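Local coordinates for protein amidohydrolase (Mycoplasma synoviae, PDB 3OVG) that hydrolyses phosphorylated furanose lactones such as D-xylono-1,4-lactone 5-phosphate to the phosphorylated sugar acids, using two zinc ions per subunit, at residues E57-R61 with L295-D300; H102-F106 with D164-L168; L196-K200 with K228-T233; L217-P221 with K246-D250; Q266-L271 with D318-P324. All blocks are in the same frame, centred on the assembly; numbering follows the deposited sequence.

Interaction 1 (E57-R61 with L295-D300); sequences EFIDR and LAYLFD
Phe58 and Phe299 meet in the packed half of this contact. CD1 of Phe58 comes to the rim of the Phe299 ring, 3.6 Å from its CE2, with the ring planes at 58°. Arg61 CB lies over one face of the Phe299 ring, 3.7 Å from its centroid, in a CH-pi contact. Phe58 CB also packs on Leu295. Ile66 of strand 63-68 touches Phe58 and Leu295.

The other half is polar and nearer solvent. The Arg61 chain bends at chi2 (-64°), which turns the guanidinium back over the CB of Ala296. It holds the exposed Asp300 side-on: Arg61 NE lies 2.8 Å from Asp300 OD1 at 166°, and Arg61 NH2 lies 3.1 Å from Asp300 OD2. NH1 reaches Asp60 through a weak bond, so one arginine joins two acids. A water links Glu57 OE1 to Ala296 N, while Glu57 OE2 pairs with Arg282. Helices 48-60 and 296-309 thus pack together on the outer layer of a TIM-barrel fold.

Interaction 2 (H102-F106 with D164-L168); sequences HKAKF and DRLEL
OE2 of Glu167 is held by two donors across this contact. Ala104 N donates to Glu167 OE2 at 2.8 Å, nearly straight at 165°; the oxygen accepts through its anti lone pair, away from the other oxygen. A water donates to the same OE2 and accepts from Lys105 N. The two successive amides of the 3-10 turn 104-106 are therefore tied to one carboxylate oxygen, the second through water.

Extension beyond CG (chi2 171°) lets the Glu167 carboxylate reach across to the turn. The CB of Ala104 packs against it, 3.6 Å from Glu167 CG. The same methyl faces Asp164 and Leu166.

OE1 of Glu167 turns back and accepts from Asp164 N at 2.9 Å, above the carboxylate plane. Asp164 OD2 accepts from Leu166 N, also at 2.9 Å. These reciprocal bonds form a capping box at the start of the helix.

Lys103 runs the other way. Its side chain passes near the zinc ligand His188, and its NZ bonds Gln190. The contact joins the loop after strand 94-97 to the first turn of helix 165-181. At Asp164, whose OD1 pairs with Lys290 of the second subunit, the short strand 163-164 runs antiparallel to a strand of that subunit.

Interaction 3 (L196-K200 with K228-T233); sequences LEVAK and KVIKET
Leu196 is a knob set into a hole on the neighbouring helix, among Lys228, Val229, Glu232 and Thr233. Helices 195-205 and 223-233 are successive outer helices of the TIM barrel. Their short segments run nearly parallel, at 18°, with axes 9.9 Å apart.

From its base, the CB of Leu196 meets Val229 CG2 at 4.2 Å. CG stands anti to the backbone N (chi1 179°), which carries the branch across to the other helix. There the two methyls part. CD2 goes to the aliphatic part of Lys228 and lies 3.8 Å from its CE. CD1 lies 4.0 Å from Thr233 CG2 and equally close to Glu232 OE1.

The outer wall of the hole is tied by a salt bridge within one helix. Lys228 bends at its last torsion, and its NZ comes 2.6 Å from Glu232 OE2. NZ is on the syn side of that oxygen but 34° out of the carboxylate plane. Arg301 of the second subunit packs on Leu196 and Lys228, so this edge faces a subunit interface.

Deeper in, Ala199 and Val229 touch Val235. Lys200 lays its CG across the Thr233 methyl. Ala199 CB rests 3.5 Å from Thr233 OG1, a hydroxyl that donates to Val229 O at 2.7 Å from above the carbonyl plane.

Interaction 4 (L217-P221 with K246-D250); sequences LNKNP and KYYPD. With PO4 (phosphate ion), chain I.
Lys219 lies over the ring of Tyr247 and makes two kinds of contact with it. Lys219 CE stands above the ring centre, 3.7 Å from the centroid of the Tyr247 ring, in a CH-pi contact. Lys219 NZ is further toward the hydroxyl end, 4.1 Å from the centroid of the Tyr247 ring, in a cation-pi contact. Extended beyond CG (chi2 170°), the Lys219 chain spans the gap from the 3-10 turn to the ring.

A second CH-pi contact joins Pro221 to Tyr248. The CG of Pro221 sits over one face of the Tyr248 ring, 3.5 Å from its centroid and somewhat toward the rim.

These residues lie on the loops after strands 212-215 and 236-239, at the end of the TIM barrel that carries the active site. Lys246 and Tyr247 bind substrate, and Lys219 is near the zinc ligand Asp274.

Three side chains of these segments bond a phosphate ion, probably from the crystallisation liquor. Tyr247 OH donates to its O3 at 2.7 Å, and Lys246 NZ to its O2 at 2.9 Å. Lys219 NZ adds a weak bond to the same O3, and Tyr280 OH also bonds the ion. The site is consistent with a pocket for the substrate's 5-phosphate.

On the Tyr248 side a water donates to Lys219 O at 2.7 Å and accepts from Tyr248 OH at 3.0 Å.

Interaction 5 (Q266-L271 with D318-P324); sequences QKHITL and DILVNNP
Strand 269-271 crosses helix 318-324 at 116°, with a closest axis approach of 6.6 Å, and Ile319 CA comes 3.4 Å from Ile269 O in a CA-H...O contact. The side chain of Ile319 fills the crossing. Ile319 CG1 lies 3.9 Å from Ile269 CG2. Ile319 CG2 lies 3.6 Å from Leu271 CG. Leu320 adds a looser contact to Leu271, and the Thr270 methyl packs on Asn323 CB and Pro324. A water joins Leu271 N to Ile319 O.

The buried Asp318 collects polar bonds from Gln266 and Lys267, just before the strand. Gln266 NE2 donates to Asp318 OD2 at 2.7 Å and 172°. This donor is on the anti side but tilted out of the carboxylate plane, with the amide and carboxylate planes 58° apart. Lys267 bends at chi2, which brings its NZ over the carboxylate, 3.1 Å from Asp318 OD1, as a salt bridge. Asn322 ND2 also donates to Asp318 OD1, at 2.8 Å and nearly along its C-O axis. Three side chains thus fix the carboxylate.

Thr270 and Leu271 bond to strands 236-239 and 22-25 on their two sides. Strand 269-271 and helix 313-327 therefore belong to the closing part of the TIM barrel of the phosphotriesterase family.

How the interactions relate
Interaction 5 is the most buried and joins a barrel strand to a helix. Interactions 1 and 3 join outer helices, with apolar packing inside and charged pairs toward the surface. Interactions 2 and 4 involve loops near the zinc site. The first depends on a carboxylate that accepts one backbone amide directly and another through water, the second on aromatic faces and a phosphate. Interactions 1 and 5 touch through Leu298, which packs on Leu271 and Leu320. Tyr297 of interaction 1 comes very close to Asp250 of interaction 4. Ile230 and His268 join interactions 3 and 5. Interactions 2, 3 and 4 all touch the second subunit, whereas 1 and 5 touch no other chain.

Interaction 1 (E57-R61 with L295-D300)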
# COMPACT_ATOMS: atom_id res chain seq x y z
N GLU A 57 18.06 5.39 -34.77
CA GLU A 57 17.73 6.82 -34.75
C GLU A 57 18.87 7.67 -34.17
O GLU A 57 19.19 8.78 -34.65
CB GLU A 57 16.43 7.06 -33.98
CG GLU A 57 15.24 6.59 -34.77
CD GLU A 57 13.93 6.72 -34.03
OE1 GLU A 57 13.80 7.58 -33.12
OE2 GLU A 57 13.00 5.93 -34.36
N PHE A 58 19.48 7.16 -33.11
CA PHE A 58 20.62 7.83 -32.49
C PHE A 58 21.77 7.98 -33.48
O PHE A 58 22.41 9.01 -33.53
CB PHE A 58 21.03 7.01 -31.26
CG PHE A 58 22.30 7.47 -30.58
CD1 PHE A 58 22.31 8.59 -29.77
CD2 PHE A 58 23.47 6.72 -30.69
CE1 PHE A 58 23.43 8.99 -29.09
CE2 PHE A 58 24.63 7.12 -30.02
CZ PHE A 58 24.62 8.26 -29.22
N ILE A 59 22.04 6.93 -34.25
CA ILE A 59 23.09 6.97 -35.27
C ILE A 59 22.66 7.92 -36.40
O ILE A 59 23.43 8.81 -36.82
CB ILE A 59 23.44 5.53 -35.75
CG1 ILE A 59 24.20 4.77 -34.64
CG2 ILE A 59 24.27 5.53 -37.03
CD1 ILE A 59 24.23 3.25 -34.80
N ASP A 60 21.41 7.80 -36.84
CA ASP A 60 20.86 8.74 -37.82
C ASP A 60 21.19 10.19 -37.46
O ASP A 60 21.52 11.00 -38.33
CB ASP A 60 19.35 8.56 -37.93
CG ASP A 60 18.69 9.62 -38.82
OD1 ASP A 60 18.29 10.67 -38.27
OD2 ASP A 60 18.58 9.43 -40.05
N ARG A 61 21.12 10.53 -36.17
CA ARG A 61 21.34 11.93 -35.77
C ARG A 61 22.82 12.22 -35.61
O ARG A 61 23.19 13.36 -35.33
CB ARG A 61 20.62 12.27 -34.46
CG ARG A 61 19.09 12.12 -34.48
CD ARG A 61 18.43 13.08 -35.46
NE ARG A 61 16.99 13.13 -35.24
CZ ARG A 61 16.16 12.11 -35.49
NH1 ARG A 61 16.64 10.97 -35.97
NH2 ARG A 61 14.86 12.23 -35.27
N LEU A 295 16.07 8.67 -27.55
CA LEU A 295 17.44 9.09 -27.83
C LEU A 295 17.49 10.26 -28.84
O LEU A 295 18.32 11.15 -28.68
CB LEU A 295 18.30 7.89 -28.29
CG LEU A 295 18.87 6.89 -27.24
CD1 LEU A 295 17.92 6.61 -26.11
CD2 LEU A 295 19.37 5.55 -27.86
N ALA A 296 16.60 10.31 -29.83
CA ALA A 296 16.68 11.38 -30.83
C ALA A 296 16.43 12.76 -30.21
O ALA A 296 16.92 13.77 -30.72
CB ALA A 296 15.71 11.12 -32.01
N TYR A 297 15.67 12.78 -29.13
CA TYR A 297 15.37 14.01 -28.37
C TYR A 297 16.65 14.78 -28.00
O TYR A 297 16.63 16.03 -27.97
CB TYR A 297 14.61 13.67 -27.10
CG TYR A 297 14.08 14.87 -26.29
CD1 TYR A 297 14.78 15.36 -25.21
CD2 TYR A 297 12.84 15.47 -26.60
CE1 TYR A 297 14.30 16.43 -24.45
CE2 TYR A 297 12.35 16.54 -25.85
CZ TYR A 297 13.10 17.02 -24.78
OH TYR A 297 12.68 18.06 -23.99
N LEU A 298 17.73 14.04 -27.72
CA LEU A 298 19.00 14.68 -27.38
C LEU A 298 19.37 15.71 -28.46
O LEU A 298 19.67 16.86 -28.15
CB LEU A 298 20.12 13.64 -27.21
CG LEU A 298 21.50 14.28 -26.98
CD1 LEU A 298 21.48 15.06 -25.68
CD2 LEU A 298 22.63 13.28 -26.97
N PHE A 299 19.29 15.28 -29.71
CA PHE A 299 19.72 16.05 -30.87
C PHE A 299 18.63 17.01 -31.34
O PHE A 299 18.91 18.16 -31.68
CB PHE A 299 20.09 15.09 -32.00
CG PHE A 299 21.20 14.15 -31.64
CD1 PHE A 299 22.53 14.54 -31.77
CD2 PHE A 299 20.93 12.90 -31.13
CE1 PHE A 299 23.54 13.68 -31.46
CE2 PHE A 299 21.97 12.04 -30.80
CZ PHE A 299 23.26 12.43 -30.96
N ASP A 300 17.39 16.54 -31.36
CA ASP A 300 16.28 17.33 -31.89
C ASP A 300 15.86 18.50 -31.00
O ASP A 300 15.32 19.48 -31.48
CB ASP A 300 15.06 16.44 -32.07
CG ASP A 300 15.25 15.39 -33.14
OD1 ASP A 300 16.22 15.49 -33.93
OD2 ASP A 300 14.40 14.46 -33.19
O HOH W 1 14.53 8.38 -30.49

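Interaction 2 (H102-F106 with D164-L168)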
# COMPACT_ATOMS: atom_id res chain seq x y z
N HIS A 102 25.35 -1.86 -8.38
CA HIS A 102 24.44 -0.73 -8.20
C HIS A 102 24.48 -0.25 -6.74
O HIS A 102 25.34 -0.69 -5.97
CB HIS A 102 23.03 -1.15 -8.56
CG HIS A 102 22.30 -0.11 -9.34
ND1 HIS A 102 22.18 1.19 -8.90
CD2 HIS A 102 21.66 -0.16 -10.54
CE1 HIS A 102 21.50 1.89 -9.79
NE2 HIS A 102 21.17 1.09 -10.79
N LYS A 103 23.58 0.64 -6.36
CA LYS A 103 23.49 1.08 -4.97
C LYS A 103 23.02 -0.07 -4.09
O LYS A 103 22.39 -1.04 -4.58
CB LYS A 103 22.48 2.24 -4.82
CG LYS A 103 21.08 1.89 -5.27
CD LYS A 103 20.18 3.13 -5.37
CE LYS A 103 18.81 2.76 -5.90
NZ LYS A 103 17.89 3.93 -6.05
N ALA A 104 23.30 0.07 -2.80
CA ALA A 104 23.08 -1.00 -1.81
C ALA A 104 21.63 -1.47 -1.73
O ALA A 104 21.37 -2.62 -1.38
CB ALA A 104 23.52 -0.54 -0.45
N LYS A 105 20.70 -0.56 -2.00
CA LYS A 105 19.28 -0.87 -1.94
C LYS A 105 18.94 -2.08 -2.78
O LYS A 105 17.98 -2.80 -2.48
CB LYS A 105 18.43 0.31 -2.46
CG LYS A 105 16.92 0.14 -2.22
CD LYS A 105 16.07 1.25 -2.92
CE LYS A 105 14.59 1.14 -2.52
NZ LYS A 105 13.83 2.42 -2.66
N PHE A 106 19.70 -2.29 -3.86
CA PHE A 106 19.46 -3.40 -4.79
C PHE A 106 20.17 -4.71 -4.44
O PHE A 106 20.17 -5.63 -5.25
CB PHE A 106 19.80 -3.00 -6.22
CG PHE A 106 18.92 -1.92 -6.76
CD1 PHE A 106 17.57 -1.88 -6.43
CD2 PHE A 106 19.42 -0.94 -7.60
CE1 PHE A 106 16.75 -0.88 -6.92
CE2 PHE A 106 18.60 0.05 -8.11
CZ PHE A 106 17.25 0.08 -7.77
N ASP A 164 26.36 4.04 2.07
CA ASP A 164 26.20 2.87 2.91
C ASP A 164 27.53 2.13 2.99
O ASP A 164 28.31 2.14 2.04
CB ASP A 164 25.16 1.93 2.30
CG ASP A 164 24.88 0.76 3.16
OD1 ASP A 164 24.22 0.95 4.20
OD2 ASP A 164 25.37 -0.35 2.81
N ARG A 165 27.79 1.45 4.09
CA ARG A 165 29.01 0.67 4.19
C ARG A 165 29.25 -0.21 2.96
O ARG A 165 30.38 -0.30 2.49
CB ARG A 165 29.02 -0.17 5.46
CG ARG A 165 27.86 -1.11 5.59
CD ARG A 165 27.93 -1.76 6.98
NE ARG A 165 29.23 -2.42 7.16
CZ ARG A 165 29.51 -3.63 6.67
NH1 ARG A 165 28.60 -4.28 5.98
NH2 ARG A 165 30.71 -4.17 6.85
N LEU A 166 28.19 -0.82 2.44
CA LEU A 166 28.30 -1.72 1.27
C LEU A 166 28.61 -0.98 -0.04
O LEU A 166 29.16 -1.56 -0.99
CB LEU A 166 27.04 -2.59 1.11
CG LEU A 166 27.14 -4.01 1.70
CD1 LEU A 166 28.19 -4.20 2.81
CD2 LEU A 166 25.81 -4.67 2.05
N GLU A 167 28.24 0.28 -0.08
CA GLU A 167 28.57 1.15 -1.19
C GLU A 167 30.04 1.63 -1.14
O GLU A 167 30.67 1.84 -2.17
CB GLU A 167 27.56 2.33 -1.23
CG GLU A 167 26.13 1.79 -1.39
CD GLU A 167 25.01 2.83 -1.23
OE1 GLU A 167 25.19 3.87 -0.55
OE2 GLU A 167 23.94 2.55 -1.75
N LEU A 168 30.57 1.84 0.06
CA LEU A 168 31.99 2.17 0.15
C LEU A 168 32.79 0.92 -0.26
O LEU A 168 33.82 1.03 -0.88
CB LEU A 168 32.36 2.63 1.56
CG LEU A 168 33.80 3.14 1.75
CD1 LEU A 168 34.05 4.26 0.77
CD2 LEU A 168 34.04 3.63 3.18
O HOH W 2 21.23 2.47 -1.40

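Interaction 3 (L196-K200 with K228-T233)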
# COMPACT_ATOMS: atom_id res chain seq x y z
N LEU A 196 30.54 14.62 -4.15
CA LEU A 196 31.87 15.07 -3.75
C LEU A 196 32.59 13.90 -3.06
O LEU A 196 33.76 13.62 -3.30
CB LEU A 196 31.74 16.25 -2.78
CG LEU A 196 33.03 16.83 -2.23
CD1 LEU A 196 33.95 17.29 -3.40
CD2 LEU A 196 32.74 17.97 -1.28
N GLU A 197 31.86 13.23 -2.18
CA GLU A 197 32.44 12.22 -1.34
C GLU A 197 32.76 10.94 -2.14
O GLU A 197 33.80 10.34 -1.95
CB GLU A 197 31.52 11.96 -0.14
CG GLU A 197 31.52 13.12 0.90
CD GLU A 197 30.74 14.33 0.40
OE1 GLU A 197 29.79 14.15 -0.36
OE2 GLU A 197 31.07 15.46 0.77
N VAL A 198 31.88 10.55 -3.05
CA VAL A 198 32.18 9.48 -3.99
C VAL A 198 33.52 9.76 -4.70
O VAL A 198 34.44 8.92 -4.69
CB VAL A 198 31.08 9.31 -4.99
CG1 VAL A 198 31.62 8.53 -6.22
CG2 VAL A 198 29.91 8.60 -4.32
N ALA A 199 33.65 10.96 -5.25
CA ALA A 199 34.89 11.43 -5.90
C ALA A 199 36.11 11.28 -5.00
O ALA A 199 37.09 10.63 -5.38
CB ALA A 199 34.76 12.92 -6.41
N LYS A 200 36.06 11.84 -3.80
CA LYS A 200 37.21 11.78 -2.90
C LYS A 200 37.56 10.37 -2.50
O LYS A 200 38.74 10.01 -2.39
CB LYS A 200 36.94 12.63 -1.67
CG LYS A 200 36.91 14.12 -2.02
CD LYS A 200 35.97 14.89 -1.10
CE LYS A 200 36.67 15.54 0.07
NZ LYS A 200 35.76 16.56 0.74
N LYS A 228 32.22 22.93 -7.43
CA LYS A 228 33.04 22.47 -6.31
C LYS A 228 33.59 21.07 -6.57
O LYS A 228 34.79 20.80 -6.35
CB LYS A 228 32.21 22.43 -5.01
CG LYS A 228 33.04 22.07 -3.73
CD LYS A 228 32.12 21.96 -2.49
CE LYS A 228 32.88 21.80 -1.16
NZ LYS A 228 33.93 22.85 -0.97
N VAL A 229 32.72 20.19 -7.03
CA VAL A 229 33.10 18.79 -7.24
C VAL A 229 34.17 18.71 -8.32
O VAL A 229 35.23 18.12 -8.12
CB VAL A 229 31.92 17.92 -7.66
CG1 VAL A 229 32.41 16.53 -8.05
CG2 VAL A 229 30.90 17.85 -6.53
N ILE A 230 33.90 19.33 -9.46
CA ILE A 230 34.85 19.33 -10.55
C ILE A 230 36.21 19.93 -10.13
O ILE A 230 37.26 19.30 -10.34
CB ILE A 230 34.29 20.03 -11.80
CG1 ILE A 230 33.14 19.18 -12.37
CG2 ILE A 230 35.39 20.25 -12.83
CD1 ILE A 230 32.23 19.90 -13.33
N LYS A 231 36.16 21.11 -9.53
CA LYS A 231 37.37 21.83 -9.18
C LYS A 231 38.17 21.17 -8.05
O LYS A 231 39.39 21.21 -8.08
CB LYS A 231 37.05 23.27 -8.81
CG LYS A 231 36.96 24.18 -10.01
CD LYS A 231 36.36 25.51 -9.66
CE LYS A 231 36.55 26.50 -10.82
NZ LYS A 231 36.09 27.89 -10.46
N GLU A 232 37.51 20.55 -7.08
CA GLU A 232 38.24 19.91 -5.98
C GLU A 232 38.76 18.52 -6.33
O GLU A 232 39.72 18.03 -5.72
CB GLU A 232 37.39 19.86 -4.69
CG GLU A 232 37.05 21.28 -4.16
CD GLU A 232 36.45 21.29 -2.74
OE1 GLU A 232 36.32 20.19 -2.14
OE2 GLU A 232 36.10 22.39 -2.24
N THR A 233 38.15 17.86 -7.32
CA THR A 233 38.50 16.46 -7.58
C THR A 233 38.93 16.13 -9.01
O THR A 233 39.70 15.19 -9.25
CB THR A 233 37.37 15.51 -7.17
OG1 THR A 233 36.26 15.63 -8.10
CG2 THR A 233 36.91 15.84 -5.74

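Interaction 4 (L217-P221 with K246-D250)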
# COMPACT_ATOMS: atom_id res chain seq x y z
N LEU A 217 23.90 14.16 -11.35
CA LEU A 217 24.00 15.40 -10.62
C LEU A 217 22.86 16.33 -11.06
O LEU A 217 22.52 17.26 -10.35
CB LEU A 217 25.35 16.09 -10.84
CG LEU A 217 26.49 15.66 -9.90
CD1 LEU A 217 26.19 16.14 -8.47
CD2 LEU A 217 26.73 14.17 -9.96
N ASN A 218 22.30 16.07 -12.25
CA ASN A 218 21.15 16.86 -12.72
C ASN A 218 19.96 16.86 -11.75
O ASN A 218 19.09 17.75 -11.81
CB ASN A 218 20.73 16.35 -14.10
CG ASN A 218 20.69 14.84 -14.16
OD1 ASN A 218 21.75 14.19 -14.23
ND2 ASN A 218 19.48 14.26 -14.08
N LYS A 219 19.91 15.87 -10.87
CA LYS A 219 18.86 15.80 -9.83
C LYS A 219 19.17 16.59 -8.53
O LYS A 219 18.37 16.60 -7.59
CB LYS A 219 18.55 14.32 -9.52
CG LYS A 219 17.76 13.67 -10.66
CD LYS A 219 17.63 12.17 -10.53
CE LYS A 219 16.89 11.59 -11.75
NZ LYS A 219 16.69 10.12 -11.63
N ASN A 220 20.32 17.24 -8.49
CA ASN A 220 20.69 18.13 -7.40
C ASN A 220 21.20 19.39 -8.10
O ASN A 220 22.40 19.57 -8.21
CB ASN A 220 21.81 17.48 -6.57
CG ASN A 220 22.29 18.35 -5.39
OD1 ASN A 220 21.72 19.39 -5.12
ND2 ASN A 220 23.38 17.91 -4.71
N PRO A 221 20.29 20.24 -8.59
CA PRO A 221 20.58 21.36 -9.51
C PRO A 221 21.27 22.53 -8.81
O PRO A 221 20.72 23.61 -8.66
CB PRO A 221 19.19 21.79 -10.02
CG PRO A 221 18.18 21.00 -9.24
CD PRO A 221 18.86 20.14 -8.23
N LYS A 246 9.16 15.44 -14.33
CA LYS A 246 8.77 15.19 -12.94
C LYS A 246 9.94 15.48 -11.99
O LYS A 246 9.73 15.51 -10.75
CB LYS A 246 8.26 13.75 -12.73
CG LYS A 246 9.39 12.69 -12.76
CD LYS A 246 8.81 11.26 -12.89
CE LYS A 246 9.87 10.20 -12.57
NZ LYS A 246 9.36 8.77 -12.68
N TYR A 247 11.14 15.66 -12.52
CA TYR A 247 12.25 16.05 -11.66
C TYR A 247 12.56 17.54 -11.81
O TYR A 247 12.42 18.30 -10.87
CB TYR A 247 13.52 15.21 -11.92
CG TYR A 247 13.43 13.79 -11.43
CD1 TYR A 247 13.59 13.49 -10.09
CD2 TYR A 247 13.19 12.74 -12.33
CE1 TYR A 247 13.52 12.18 -9.65
CE2 TYR A 247 13.11 11.45 -11.90
CZ TYR A 247 13.27 11.17 -10.56
OH TYR A 247 13.18 9.85 -10.13
N TYR A 248 12.95 17.94 -13.02
CA TYR A 248 13.34 19.31 -13.30
C TYR A 248 13.20 19.59 -14.78
O TYR A 248 13.36 18.71 -15.61
CB TYR A 248 14.79 19.60 -12.86
CG TYR A 248 14.97 19.53 -11.35
CD1 TYR A 248 15.54 18.40 -10.76
CD2 TYR A 248 14.56 20.58 -10.53
CE1 TYR A 248 15.70 18.31 -9.38
CE2 TYR A 248 14.72 20.51 -9.14
CZ TYR A 248 15.30 19.37 -8.57
OH TYR A 248 15.46 19.24 -7.19
N PRO A 249 12.89 20.85 -15.12
CA PRO A 249 12.70 21.18 -16.53
C PRO A 249 14.06 21.16 -17.28
O PRO A 249 15.11 21.45 -16.67
CB PRO A 249 12.09 22.58 -16.46
CG PRO A 249 12.59 23.15 -15.10
CD PRO A 249 12.45 21.94 -14.22
N ASP A 250 14.06 20.79 -18.57
CA ASP A 250 15.29 20.86 -19.39
C ASP A 250 16.05 22.19 -19.18
O ASP A 250 17.29 22.23 -19.19
CB ASP A 250 14.97 20.77 -20.90
CG ASP A 250 14.44 19.39 -21.35
OD1 ASP A 250 14.33 18.47 -20.52
OD2 ASP A 250 14.12 19.25 -22.57
P PO4 I . 13.06 7.54 -13.02
O1 PO4 I . 13.76 6.37 -13.74
O2 PO4 I . 11.70 7.10 -12.43
O3 PO4 I . 13.98 8.04 -11.90
O4 PO4 I . 12.89 8.68 -14.03
O HOH W 3 16.24 16.64 -5.98

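Interaction 5 (Q266-L271 with D318-P324)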
# COMPACT_ATOMS: atom_id res chain seq x y z
N GLN A 266 34.23 23.04 -19.24
CA GLN A 266 33.60 22.24 -20.30
C GLN A 266 34.23 20.86 -20.57
O GLN A 266 33.59 19.98 -21.16
CB GLN A 266 33.57 23.01 -21.61
CG GLN A 266 34.95 23.18 -22.27
CD GLN A 266 34.88 24.21 -23.36
OE1 GLN A 266 34.59 25.38 -23.09
NE2 GLN A 266 35.09 23.78 -24.61
N LYS A 267 35.48 20.67 -20.18
CA LYS A 267 36.10 19.35 -20.36
C LYS A 267 35.65 18.30 -19.31
O LYS A 267 36.06 17.14 -19.40
CB LYS A 267 37.62 19.48 -20.31
CG LYS A 267 38.22 20.39 -21.40
CD LYS A 267 38.48 19.62 -22.70
CE LYS A 267 39.07 20.56 -23.77
NZ LYS A 267 39.18 19.82 -25.07
N HIS A 268 34.83 18.71 -18.35
CA HIS A 268 34.41 17.85 -17.24
C HIS A 268 32.94 17.47 -17.25
O HIS A 268 32.37 17.16 -16.20
CB HIS A 268 34.79 18.50 -15.93
CG HIS A 268 36.26 18.60 -15.77
ND1 HIS A 268 37.00 17.66 -15.09
CD2 HIS A 268 37.15 19.50 -16.27
CE1 HIS A 268 38.28 17.98 -15.15
NE2 HIS A 268 38.40 19.10 -15.86
N ILE A 269 32.34 17.45 -18.44
CA ILE A 269 30.93 17.23 -18.60
C ILE A 269 30.67 16.21 -19.70
O ILE A 269 31.14 16.36 -20.83
CB ILE A 269 30.24 18.54 -19.00
CG1 ILE A 269 30.52 19.62 -17.95
CG2 ILE A 269 28.72 18.32 -19.21
CD1 ILE A 269 29.88 20.98 -18.30
N THR A 270 29.88 15.18 -19.40
CA THR A 270 29.38 14.36 -20.48
C THR A 270 27.86 14.37 -20.42
O THR A 270 27.26 14.91 -19.47
CB THR A 270 29.93 12.91 -20.43
OG1 THR A 270 29.65 12.37 -19.14
CG2 THR A 270 31.45 12.91 -20.65
N LEU A 271 27.22 13.79 -21.43
CA LEU A 271 25.76 13.78 -21.53
C LEU A 271 25.27 12.34 -21.72
O LEU A 271 26.05 11.45 -22.06
CB LEU A 271 25.29 14.64 -22.70
CG LEU A 271 25.12 16.15 -22.46
CD1 LEU A 271 24.54 16.79 -23.72
CD2 LEU A 271 24.17 16.36 -21.28
N ASP A 318 33.23 18.97 -27.08
CA ASP A 318 33.92 18.37 -25.95
C ASP A 318 32.97 17.46 -25.19
O ASP A 318 33.33 16.33 -24.87
CB ASP A 318 34.45 19.43 -25.00
CG ASP A 318 35.68 20.15 -25.54
OD1 ASP A 318 36.36 19.62 -26.44
OD2 ASP A 318 35.96 21.24 -25.03
N ILE A 319 31.77 17.95 -24.91
CA ILE A 319 30.80 17.17 -24.15
C ILE A 319 30.43 15.81 -24.79
O ILE A 319 30.32 14.80 -24.10
CB ILE A 319 29.54 17.98 -23.87
CG1 ILE A 319 29.82 19.07 -22.84
CG2 ILE A 319 28.44 17.06 -23.38
CD1 ILE A 319 28.70 20.12 -22.73
N LEU A 320 30.21 15.81 -26.10
CA LEU A 320 29.75 14.61 -26.79
C LEU A 320 30.90 13.73 -27.29
O LEU A 320 30.72 12.52 -27.41
CB LEU A 320 28.85 14.98 -27.99
CG LEU A 320 27.55 15.75 -27.71
CD1 LEU A 320 26.92 16.21 -29.00
CD2 LEU A 320 26.57 14.87 -26.93
N VAL A 321 32.05 14.33 -27.61
CA VAL A 321 33.12 13.61 -28.34
C VAL A 321 34.45 13.57 -27.61
O VAL A 321 34.97 12.49 -27.34
CB VAL A 321 33.35 14.21 -29.73
CG1 VAL A 321 34.38 13.41 -30.51
CG2 VAL A 321 32.05 14.25 -30.48
N ASN A 322 35.00 14.74 -27.31
CA ASN A 322 36.30 14.85 -26.64
C ASN A 322 36.37 14.34 -25.19
O ASN A 322 37.31 13.63 -24.81
CB ASN A 322 36.87 16.28 -26.75
CG ASN A 322 37.34 16.63 -28.17
OD1 ASN A 322 37.78 15.76 -28.92
ND2 ASN A 322 37.22 17.90 -28.54
N ASN A 323 35.38 14.69 -24.38
CA ASN A 323 35.37 14.26 -22.99
C ASN A 323 35.21 12.73 -22.89
O ASN A 323 35.95 12.07 -22.17
CB ASN A 323 34.31 15.01 -22.20
CG ASN A 323 34.53 16.54 -22.23
OD1 ASN A 323 33.66 17.33 -21.80
ND2 ASN A 323 35.68 16.96 -22.74
N PRO A 324 34.28 12.16 -23.66
CA PRO A 324 34.19 10.69 -23.57
C PRO A 324 35.43 9.96 -24.11
O PRO A 324 35.77 8.87 -23.62
CB PRO A 324 32.94 10.35 -24.40
CG PRO A 324 32.15 11.64 -24.47
CD PRO A 324 33.19 12.75 -24.46
O HOH W 4 28.67 12.73 -23.71